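Local atomic coordinates of lipase aflb (Neosartorya fumigata, PDB entry 6IDY), a protein that probably hydrolyses ester bonds of lipids, as a fungal lipase with an alpha/beta-hydrolase fold. Residues Thr360-Leu365 / Gly410-Leu415. Sequence-based numbering, arbitrary orientation.
Sequences THEGVL and GTEGLL
E362 and T411 mark the nearest backbone approach, their CA atoms 6.4 Å apart, where the loop 360-365 meets the junction of helices 405-412 and 414-424. Two buried carboxyl groups meet at its centre: OE2 of E362 lies 2.5 Å from OE1 of E412, with the carboxylate planes 65° apart. Oxygens this close suggest that one of the acids may be protonated, and the carboxylate of E319, close to OE1 of E362, may favour this further. The other oxygen of E412, OE2, accepts through its syn lone pair from OG1 of T360 at 2.8 Å, and also hydrogen-bonds Y366. Threonine suits position 360 because its hydroxyl works both ways, giving to E412 while taking the N-H of G363 in an ST motif. The turn so fixed carries H361, whose imidazole bonds both S233 and D318, a geometry consistent with the Ser-His-Asp catalytic triad of an alpha/beta-hydrolase. Glycine fits at 363, since a beta carbon would run into T360 N. CG between backbone N and carbonyl carbon (chi1 61°) and a bend at chi2 carry the carboxylate of E362 to E412. Leucine at 415 offers a nonpolar branch, crossing E362 at about a right angle with CD1 3.4 Å from its OE2. T411 turns its methyl CG2 to E362 O (3.3 Å) and to CD1 of L365 (4.0 Å), while its hydroxyl bonds D407 O and N180.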
# COMPACT_ATOMS: atom_id res chain seq x y z
N THR A 360 -7.53 -2.04 -10.47
CA THR A 360 -6.92 -3.13 -9.71
C THR A 360 -6.61 -2.69 -8.27
O THR A 360 -6.85 -1.54 -7.90
CB THR A 360 -5.65 -3.57 -10.44
OG1 THR A 360 -4.82 -2.42 -10.59
CG2 THR A 360 -5.92 -4.18 -11.82
N HIS A 361 -6.06 -3.62 -7.46
CA HIS A 361 -5.64 -3.38 -6.08
C HIS A 361 -4.67 -2.19 -6.08
O HIS A 361 -4.86 -1.24 -5.32
CB HIS A 361 -4.96 -4.65 -5.56
CG HIS A 361 -4.53 -4.58 -4.13
ND1 HIS A 361 -5.44 -4.57 -3.09
CD2 HIS A 361 -3.28 -4.62 -3.62
CE1 HIS A 361 -4.72 -4.56 -1.98
NE2 HIS A 361 -3.42 -4.60 -2.25
N GLU A 362 -3.66 -2.23 -6.98
CA GLU A 362 -2.66 -1.18 -7.21
C GLU A 362 -3.26 0.00 -7.97
O GLU A 362 -2.90 1.14 -7.69
CB GLU A 362 -1.39 -1.73 -7.92
CG GLU A 362 -1.57 -2.34 -9.32
CD GLU A 362 -2.21 -3.72 -9.42
OE1 GLU A 362 -2.50 -4.34 -8.37
OE2 GLU A 362 -2.44 -4.19 -10.56
N GLY A 363 -4.21 -0.28 -8.87
CA GLY A 363 -4.90 0.71 -9.70
C GLY A 363 -5.64 1.81 -8.96
O GLY A 363 -5.78 2.91 -9.50
N VAL A 364 -6.11 1.54 -7.73
CA VAL A 364 -6.81 2.56 -6.93
C VAL A 364 -5.85 3.75 -6.62
O VAL A 364 -6.31 4.88 -6.50
CB VAL A 364 -7.54 1.97 -5.68
CG1 VAL A 364 -8.41 3.03 -4.99
CG2 VAL A 364 -8.41 0.77 -6.06
N LEU A 365 -4.52 3.49 -6.60
CA LEU A 365 -3.49 4.53 -6.39
C LEU A 365 -3.51 5.62 -7.49
O LEU A 365 -3.07 6.75 -7.25
CB LEU A 365 -2.09 3.92 -6.28
CG LEU A 365 -1.81 3.04 -5.05
CD1 LEU A 365 -0.57 2.18 -5.28
CD2 LEU A 365 -1.69 3.88 -3.78
N GLY A 410 3.75 2.53 -14.42
CA GLY A 410 4.69 2.33 -13.32
C GLY A 410 4.05 1.71 -12.10
O GLY A 410 4.64 0.82 -11.48
N THR A 411 2.82 2.16 -11.75
CA THR A 411 2.04 1.62 -10.62
C THR A 411 1.72 0.14 -10.87
O THR A 411 1.80 -0.67 -9.96
CB THR A 411 0.79 2.47 -10.38
OG1 THR A 411 1.18 3.81 -10.08
CG2 THR A 411 -0.09 1.93 -9.25
N GLU A 412 1.37 -0.21 -12.11
CA GLU A 412 1.08 -1.59 -12.50
C GLU A 412 2.34 -2.46 -12.44
O GLU A 412 2.28 -3.61 -11.99
CB GLU A 412 0.44 -1.64 -13.91
CG GLU A 412 -1.04 -1.28 -13.91
CD GLU A 412 -1.90 -2.05 -12.93
OE1 GLU A 412 -1.62 -3.25 -12.70
OE2 GLU A 412 -2.87 -1.47 -12.38
N GLY A 413 3.48 -1.87 -12.82
CA GLY A 413 4.79 -2.52 -12.80
C GLY A 413 5.27 -2.94 -11.42
O GLY A 413 6.19 -3.75 -11.32
N LEU A 414 4.65 -2.40 -10.34
CA LEU A 414 4.96 -2.71 -8.94
C LEU A 414 4.77 -4.19 -8.60
O LEU A 414 5.43 -4.70 -7.69
CB LEU A 414 4.11 -1.87 -7.97
CG LEU A 414 4.27 -0.36 -8.00
CD1 LEU A 414 3.23 0.30 -7.10
CD2 LEU A 414 5.70 0.05 -7.64
N LEU A 415 3.85 -4.86 -9.31
CA LEU A 415 3.55 -6.28 -9.13
C LEU A 415 4.77 -7.14 -9.40
O LEU A 415 4.92 -8.20 -8.79
CB LEU A 415 2.39 -6.71 -10.04
CG LEU A 415 1.02 -6.12 -9.70
CD1 LEU A 415 0.04 -6.46 -10.78
CD2 LEU A 415 0.51 -6.60 -8.35